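Type II toxin-antitoxin system RelE/ParE family toxin (Pyrococcus horikoshii, PDB 1WMI) probably acts as the RelE-type toxin of a type II toxin-antitoxin system, a small protein held in check by its partner antitoxin. Local coordinates at residues Lys9-Ala14 with Leu80-Arg85; Pro37-Lys42 with Val66-Asn71; Lys42-Lys47 with Leu56-Leu61. One frame throughout, in Å; residues are numbered along the deposited sequence.

Contact 1: Lys9-Ala14 with Leu80-Arg85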
# COMPACT_ATOMS: atom_id res chain seq x y z
N LYS A 9 11.83 22.11 -5.62
CA LYS A 9 12.49 22.44 -6.88
C LYS A 9 13.02 21.24 -7.66
O LYS A 9 12.78 21.13 -8.86
CB LYS A 9 13.65 23.40 -6.62
CG LYS A 9 13.75 24.57 -7.58
CD LYS A 9 12.69 25.63 -7.32
CE LYS A 9 13.20 27.01 -7.72
NZ LYS A 9 12.18 28.08 -7.60
N GLN A 10 13.73 20.35 -6.98
CA GLN A 10 14.29 19.18 -7.64
C GLN A 10 13.23 18.23 -8.18
O GLN A 10 13.47 17.51 -9.14
CB GLN A 10 15.23 18.42 -6.69
CG GLN A 10 16.39 19.25 -6.13
CD GLN A 10 17.17 20.03 -7.19
OE1 GLN A 10 17.47 19.52 -8.26
NE2 GLN A 10 17.51 21.28 -6.87
N VAL A 11 12.06 18.21 -7.55
CA VAL A 11 10.96 17.35 -8.01
C VAL A 11 10.45 17.92 -9.32
O VAL A 11 10.24 17.20 -10.30
CB VAL A 11 9.78 17.31 -6.99
CG1 VAL A 11 8.53 16.73 -7.66
CG2 VAL A 11 10.17 16.46 -5.78
N VAL A 12 10.23 19.23 -9.35
CA VAL A 12 9.75 19.89 -10.56
C VAL A 12 10.66 19.52 -11.74
O VAL A 12 10.19 19.23 -12.84
CB VAL A 12 9.73 21.44 -10.40
CG1 VAL A 12 9.42 22.12 -11.74
CG2 VAL A 12 8.69 21.85 -9.36
N LYS A 13 11.97 19.50 -11.50
CA LYS A 13 12.92 19.17 -12.55
C LYS A 13 12.77 17.72 -13.00
O LYS A 13 12.73 17.44 -14.19
CB LYS A 13 14.35 19.40 -12.06
CG LYS A 13 15.43 19.16 -13.11
CD LYS A 13 16.83 19.23 -12.51
CE LYS A 13 17.89 19.18 -13.60
NZ LYS A 13 17.71 17.99 -14.49
N ALA A 14 12.66 16.81 -12.04
CA ALA A 14 12.52 15.38 -12.34
C ALA A 14 11.23 15.09 -13.10
O ALA A 14 11.15 14.14 -13.89
CB ALA A 14 12.56 14.57 -11.04
N LEU A 80 7.94 16.07 -1.42
CA LEU A 80 9.37 16.00 -1.13
C LEU A 80 10.23 15.39 -2.24
O LEU A 80 11.21 16.00 -2.66
CB LEU A 80 9.60 15.25 0.18
CG LEU A 80 9.16 15.99 1.45
CD1 LEU A 80 9.61 17.45 1.39
CD2 LEU A 80 7.67 15.94 1.59
N LYS A 81 9.89 14.19 -2.70
CA LYS A 81 10.69 13.56 -3.76
C LYS A 81 9.98 12.42 -4.49
O LYS A 81 8.90 11.98 -4.09
CB LYS A 81 12.01 13.03 -3.19
CG LYS A 81 11.85 11.82 -2.29
CD LYS A 81 13.19 11.20 -1.96
CE LYS A 81 13.88 10.65 -3.20
NZ LYS A 81 15.16 9.96 -2.84
N LEU A 82 10.61 11.96 -5.56
CA LEU A 82 10.08 10.88 -6.38
C LEU A 82 10.97 9.67 -6.24
O LEU A 82 12.14 9.79 -5.88
CB LEU A 82 10.05 11.29 -7.85
CG LEU A 82 9.36 12.61 -8.20
CD1 LEU A 82 9.39 12.82 -9.70
CD2 LEU A 82 7.93 12.60 -7.68
N LYS A 83 10.41 8.50 -6.52
CA LYS A 83 11.14 7.24 -6.46
C LYS A 83 10.66 6.27 -7.54
O LYS A 83 9.53 6.38 -8.03
CB LYS A 83 10.98 6.60 -5.07
CG LYS A 83 11.65 7.38 -3.95
CD LYS A 83 11.43 6.70 -2.60
CE LYS A 83 12.53 5.69 -2.26
NZ LYS A 83 13.75 6.36 -1.72
N PRO A 84 11.52 5.32 -7.94
CA PRO A 84 11.20 4.33 -8.98
C PRO A 84 9.99 3.49 -8.60
O PRO A 84 9.43 3.65 -7.52
CB PRO A 84 12.47 3.48 -9.04
CG PRO A 84 13.54 4.44 -8.67
CD PRO A 84 12.92 5.17 -7.50
N ARG A 85 9.59 2.61 -9.52
CA ARG A 85 8.45 1.72 -9.32
C ARG A 85 8.58 1.07 -7.96
O ARG A 85 7.60 0.84 -7.24
CB ARG A 85 8.48 0.60 -10.37
CG ARG A 85 7.14 0.18 -10.91
CD ARG A 85 6.70 1.12 -12.01
NE ARG A 85 6.78 0.53 -13.35
CZ ARG A 85 5.73 0.35 -14.14
NH1 ARG A 85 4.52 0.70 -13.73
NH2 ARG A 85 5.88 -0.18 -15.35
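Val11 turns CG1 anti to its backbone N (chi1 165°), which leaves CG2 anti to the carbonyl carbon, and the two methyls diverge onto different parts of Leu80-Arg85. CG2 lies against the backbone: Val11 CG2 is 3.3 Å from Leu80 O and 3.6 Å from Lys81 CA. CG1 reaches a side chain instead, with Val11 CG1 4.2 Å from Leu82 CD2. In Leu82, CG stands beside the backbone N (chi1 -52°) and the leucine fork opens to the helix. Its other branch goes one helical turn on, where Leu82 CD1 meets Ala14 CB at 3.9 Å. The side chains of Val11 and Leu82 cross at about a right angle. The 178 Å² buried combines this methyl packing with Val11 against the strand backbone. The axes of helix 9-14 and strand 80-83 come within 7.6 Å at an angle of 33°. Leu80 and Lys81 both pair with Ile67 in a classic beta bulge. Helix 9-15 follows strand 4-8, the outermost on that side within this chain, and packs on its neighbour 76-83, while Leu82 also touches Val66 of strand 65-71, the next strand in the sheet.

Contact 2: Pro37-Lys42 with Val66-Asn71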
# COMPACT_ATOMS: atom_id res chain seq x y z
N PRO A 37 -5.81 15.09 1.87
CA PRO A 37 -4.37 14.93 2.13
C PRO A 37 -3.85 13.49 2.04
O PRO A 37 -2.69 13.25 1.69
CB PRO A 37 -4.21 15.53 3.52
CG PRO A 37 -5.52 15.21 4.16
CD PRO A 37 -6.50 15.59 3.07
N VAL A 38 -4.71 12.52 2.37
CA VAL A 38 -4.32 11.12 2.31
C VAL A 38 -5.34 10.31 1.51
O VAL A 38 -6.20 9.65 2.08
CB VAL A 38 -4.18 10.49 3.73
CG1 VAL A 38 -3.58 9.09 3.61
CG2 VAL A 38 -3.29 11.37 4.61
N PRO A 39 -5.26 10.38 0.18
CA PRO A 39 -6.18 9.64 -0.69
C PRO A 39 -5.71 8.18 -0.74
O PRO A 39 -5.23 7.71 -1.76
CB PRO A 39 -6.02 10.35 -2.03
CG PRO A 39 -4.57 10.72 -2.02
CD PRO A 39 -4.39 11.26 -0.62
N ARG A 40 -5.83 7.50 0.40
CA ARG A 40 -5.38 6.13 0.55
C ARG A 40 -5.74 5.14 -0.55
O ARG A 40 -4.86 4.49 -1.10
CB ARG A 40 -5.84 5.57 1.90
CG ARG A 40 -5.54 4.09 2.08
CD ARG A 40 -4.65 3.85 3.30
NE ARG A 40 -4.64 2.44 3.70
CZ ARG A 40 -3.84 1.92 4.62
NH1 ARG A 40 -3.92 0.62 4.90
NH2 ARG A 40 -2.94 2.67 5.24
N GLU A 41 -7.03 5.05 -0.85
CA GLU A 41 -7.54 4.12 -1.84
C GLU A 41 -7.04 4.34 -3.26
O GLU A 41 -6.51 3.42 -3.90
CB GLU A 41 -9.06 4.16 -1.85
CG GLU A 41 -9.74 2.80 -1.85
CD GLU A 41 -10.24 2.40 -0.48
OE1 GLU A 41 -11.02 3.18 0.11
OE2 GLU A 41 -9.86 1.32 0.02
N LYS A 42 -7.21 5.56 -3.76
CA LYS A 42 -6.82 5.87 -5.13
C LYS A 42 -5.33 5.88 -5.40
O LYS A 42 -4.91 5.63 -6.53
CB LYS A 42 -7.43 7.22 -5.54
CG LYS A 42 -7.35 7.51 -7.03
CD LYS A 42 -8.49 8.42 -7.46
CE LYS A 42 -9.85 7.75 -7.22
NZ LYS A 42 -10.96 8.72 -7.35
N VAL A 66 5.71 8.89 -5.05
CA VAL A 66 5.98 10.24 -4.58
C VAL A 66 5.87 10.27 -3.06
O VAL A 66 4.93 9.71 -2.49
CB VAL A 66 4.98 11.28 -5.19
CG1 VAL A 66 4.96 11.18 -6.70
CG2 VAL A 66 3.60 11.05 -4.63
N ILE A 67 6.84 10.91 -2.42
CA ILE A 67 6.84 11.05 -0.97
C ILE A 67 6.56 12.51 -0.63
O ILE A 67 7.16 13.42 -1.19
CB ILE A 67 8.20 10.63 -0.35
CG1 ILE A 67 8.49 9.17 -0.69
CG2 ILE A 67 8.15 10.80 1.16
CD1 ILE A 67 9.70 8.59 0.05
N TYR A 68 5.64 12.72 0.31
CA TYR A 68 5.25 14.07 0.68
C TYR A 68 4.93 14.21 2.15
O TYR A 68 4.77 13.22 2.86
CB TYR A 68 4.03 14.51 -0.16
CG TYR A 68 2.76 13.73 0.11
CD1 TYR A 68 1.80 14.19 1.00
CD2 TYR A 68 2.49 12.55 -0.59
CE1 TYR A 68 0.60 13.51 1.21
CE2 TYR A 68 1.29 11.86 -0.39
CZ TYR A 68 0.35 12.35 0.50
OH TYR A 68 -0.84 11.68 0.69
N SER A 69 4.85 15.45 2.61
CA SER A 69 4.53 15.72 4.00
C SER A 69 3.23 16.48 4.11
O SER A 69 2.82 17.19 3.19
CB SER A 69 5.65 16.52 4.65
OG SER A 69 5.89 17.72 3.94
N VAL A 70 2.57 16.33 5.25
CA VAL A 70 1.31 17.02 5.51
C VAL A 70 1.46 17.76 6.82
O VAL A 70 1.70 17.15 7.87
CB VAL A 70 0.11 16.05 5.60
CG1 VAL A 70 -1.17 16.82 5.95
CG2 VAL A 70 -0.07 15.31 4.30
N ASN A 71 1.33 19.08 6.75
CA ASN A 71 1.42 19.93 7.92
C ASN A 71 -0.03 20.28 8.19
O ASN A 71 -0.60 21.15 7.53
CB ASN A 71 2.21 21.20 7.60
CG ASN A 71 2.58 21.99 8.83
OD1 ASN A 71 2.13 21.69 9.94
ND2 ASN A 71 3.39 23.02 8.65
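Pro37 meets the strand twice, once through its ring and once through its carbonyl. Pro37 CB packs on Val70 CG1 at 4.1 Å, and Val70 CG1 is the branch set anti to the backbone N (chi1 177°). The carbonyl supplies the polar part of the contact: Tyr68 OH donates to Pro37 O at 2.6 Å. The donor lies in the carbonyl plane with a C=O...O angle of 152°, and Pro37 O in turn sits at the edge of the tyrosine ring, near its plane, 3.3 Å from Tyr68 CE1. Val38 comes next and approaches with its backbone, Val38 CA standing 3.9 Å from Tyr68 OH, while its side chain touches Val45 and Tyr57. Pro39 is the centre of an inverse gamma turn; its side chain and that of Tyr68 approach each other from opposite directions, with Pro39 CD 3.8 Å from Tyr68 OH. Beyond it, Phe29, Ile32 and Leu33 of helix 20-33 cover Pro39. With CG between the backbone N and the carbonyl carbon (chi1 65°), the tyrosine ring points its OH at the loop. Chemically, a buried phenol is satisfied by a buried main-chain carbonyl, with Val38 CA and Pro39 CD also close to the hydroxyl. One short bond, made in the carbonyl plane, therefore ties the loop before helix 40-43 to the central strand 65-71.

Contact 3: Lys42-Lys47 with Leu56-Leu61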
# COMPACT_ATOMS: atom_id res chain seq x y z
N LYS A 42 -7.21 5.56 -3.76
CA LYS A 42 -6.82 5.87 -5.13
C LYS A 42 -5.33 5.88 -5.40
O LYS A 42 -4.91 5.63 -6.53
CB LYS A 42 -7.43 7.22 -5.54
CG LYS A 42 -7.35 7.51 -7.03
CD LYS A 42 -8.49 8.42 -7.46
CE LYS A 42 -9.85 7.75 -7.22
NZ LYS A 42 -10.96 8.72 -7.35
N PHE A 43 -4.52 6.15 -4.38
CA PHE A 43 -3.08 6.20 -4.59
C PHE A 43 -2.25 5.28 -3.70
O PHE A 43 -1.06 5.52 -3.51
CB PHE A 43 -2.60 7.64 -4.46
CG PHE A 43 -3.10 8.53 -5.55
CD1 PHE A 43 -2.58 8.43 -6.84
CD2 PHE A 43 -4.11 9.46 -5.31
CE1 PHE A 43 -3.05 9.23 -7.87
CE2 PHE A 43 -4.60 10.26 -6.34
CZ PHE A 43 -4.06 10.15 -7.62
N ASP A 44 -2.89 4.25 -3.15
CA ASP A 44 -2.21 3.25 -2.32
C ASP A 44 -1.22 3.90 -1.36
O ASP A 44 -0.12 3.39 -1.14
CB ASP A 44 -1.47 2.27 -3.24
CG ASP A 44 -1.30 0.89 -2.61
OD1 ASP A 44 -1.65 0.71 -1.42
OD2 ASP A 44 -0.81 -0.02 -3.33
N VAL A 45 -1.61 5.03 -0.79
CA VAL A 45 -0.73 5.76 0.11
C VAL A 45 -0.55 5.13 1.49
O VAL A 45 -1.48 4.54 2.05
CB VAL A 45 -1.24 7.22 0.30
CG1 VAL A 45 -1.48 7.87 -1.05
CG2 VAL A 45 -2.51 7.21 1.10
N ILE A 46 0.66 5.26 2.03
CA ILE A 46 0.98 4.74 3.36
C ILE A 46 1.67 5.82 4.20
O ILE A 46 2.43 6.64 3.67
CB ILE A 46 1.93 3.54 3.30
CG1 ILE A 46 3.24 3.94 2.62
CG2 ILE A 46 1.26 2.39 2.57
CD1 ILE A 46 4.30 2.86 2.65
N LYS A 47 1.39 5.84 5.50
CA LYS A 47 2.02 6.82 6.38
C LYS A 47 3.40 6.32 6.80
O LYS A 47 3.52 5.33 7.53
CB LYS A 47 1.17 7.07 7.62
CG LYS A 47 1.74 8.16 8.53
CD LYS A 47 0.76 8.54 9.63
CE LYS A 47 0.53 7.38 10.60
NZ LYS A 47 -0.38 7.73 11.72
N LEU A 56 4.76 12.09 7.14
CA LEU A 56 5.41 11.79 5.87
C LEU A 56 4.56 10.67 5.29
O LEU A 56 4.05 9.83 6.02
CB LEU A 56 6.85 11.31 6.08
CG LEU A 56 7.89 12.35 6.48
CD1 LEU A 56 9.18 11.64 6.81
CD2 LEU A 56 8.11 13.34 5.36
N TYR A 57 4.38 10.69 3.97
CA TYR A 57 3.58 9.69 3.29
C TYR A 57 4.26 9.27 1.99
O TYR A 57 5.16 9.94 1.50
CB TYR A 57 2.20 10.27 2.97
CG TYR A 57 1.34 10.58 4.18
CD1 TYR A 57 0.64 9.57 4.83
CD2 TYR A 57 1.25 11.88 4.69
CE1 TYR A 57 -0.14 9.84 5.94
CE2 TYR A 57 0.47 12.16 5.80
CZ TYR A 57 -0.22 11.13 6.42
OH TYR A 57 -1.01 11.38 7.51
N ARG A 58 3.82 8.14 1.46
CA ARG A 58 4.32 7.64 0.19
C ARG A 58 3.11 7.30 -0.67
O ARG A 58 2.28 6.48 -0.28
CB ARG A 58 5.16 6.38 0.34
CG ARG A 58 5.67 5.87 -1.01
CD ARG A 58 5.40 4.39 -1.23
NE ARG A 58 3.98 4.06 -1.10
CZ ARG A 58 3.51 2.82 -1.01
NH1 ARG A 58 2.21 2.60 -0.90
NH2 ARG A 58 4.35 1.80 -1.03
N ALA A 59 3.02 7.94 -1.83
CA ALA A 59 1.92 7.69 -2.74
C ALA A 59 2.46 6.98 -3.96
O ALA A 59 3.59 7.22 -4.39
CB ALA A 59 1.26 8.99 -3.14
N ARG A 60 1.64 6.09 -4.51
CA ARG A 60 2.02 5.34 -5.69
C ARG A 60 1.20 5.85 -6.88
O ARG A 60 -0.04 5.82 -6.87
CB ARG A 60 1.80 3.84 -5.45
CG ARG A 60 2.38 2.93 -6.52
CD ARG A 60 2.27 1.46 -6.14
NE ARG A 60 3.18 1.09 -5.05
CZ ARG A 60 4.50 1.09 -5.15
NH1 ARG A 60 5.25 0.74 -4.11
NH2 ARG A 60 5.10 1.44 -6.29
N LEU A 61 1.89 6.35 -7.90
CA LEU A 61 1.21 6.86 -9.08
C LEU A 61 1.34 5.89 -10.25
O LEU A 61 0.97 6.22 -11.38
CB LEU A 61 1.76 8.24 -9.46
CG LEU A 61 1.15 9.44 -8.72
CD1 LEU A 61 1.42 9.34 -7.22
CD2 LEU A 61 1.73 10.72 -9.28
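Backbone bonds between Phe43-Lys47 and Leu56-Leu61 set the register of this antiparallel hairpin. Ile46 and Arg58 form a hydrogen-bonded pair, with Ile46 N to Arg58 O at 3.1 Å and Arg58 N to Ile46 O at 3.0 Å. Lys47 and Tyr57 follow as a non-hydrogen-bonded pair. Nearer the helix end, Arg60 N donates to Phe43 O at 2.9 Å, almost straight at 173°. Between these bonds Asp44 takes positive phi, and Val45 CA makes a CA-H...O contact to Arg58 O.

Among apolar contacts, Val45 CG1 rests on Ala59 CB at 3.6 Å, and Phe43 CD1 reaches Leu61 CD1 at 4.1 Å. Lys47 crosses Tyr57 at a slant, Lys47 CB lying 3.5 Å from Tyr57 CE1, while Lys47 NZ goes on to the backbone of another protein chain.

The charged side chains lie near one another, but Asp44 finds its salt-bridge partners, Arg58 and Arg60, in the second subunit. Arg58, with CG anti to the backbone N (chi1 180°) and its chain bent further out, lies flat beneath Ile46, whose CD1 stands 3.7 Å above the centre of the guanidinium; the opposite face has Arg60 NE, offset toward the rim, while Arg60 NH2 bonds to Arg85 O. A bond from Arg58 NH1 to Asp44 O is doubtful, being too short. Arg58 NH2 pairs with an acidic residue of another protein chain. Ile46 over one face and Arg60 NE off the rim of the other would limit rotation of the guanidinium, so the hairpin probably presents Arg58 ready-oriented to carboxylates of both partners.

Overall arrangement
Contacts 2 and 3 lie deep in the chain with centres about 5 Å apart; contact 1 is more peripheral, its centre about 15 Å and about 14 Å away from theirs. All three reach one sheet: contact 1 uses strand 76-83, contact 2 its neighbour 65-71, and contact 3 the hairpin 46-49 with 54-60. Contacts 2 and 3 also share Lys42 and helix 40-43. Their chemistry differs accordingly: methyl packing, with one valine methyl on the strand backbone, in contact 1, a single buried phenol-carbonyl bond in contact 2, and backbone pairing with charged groups facing the second subunit in contact 3. Backbone bonds such as Leu80 N to Ile67 O and Ala59 N to Val66 O join the strands between them.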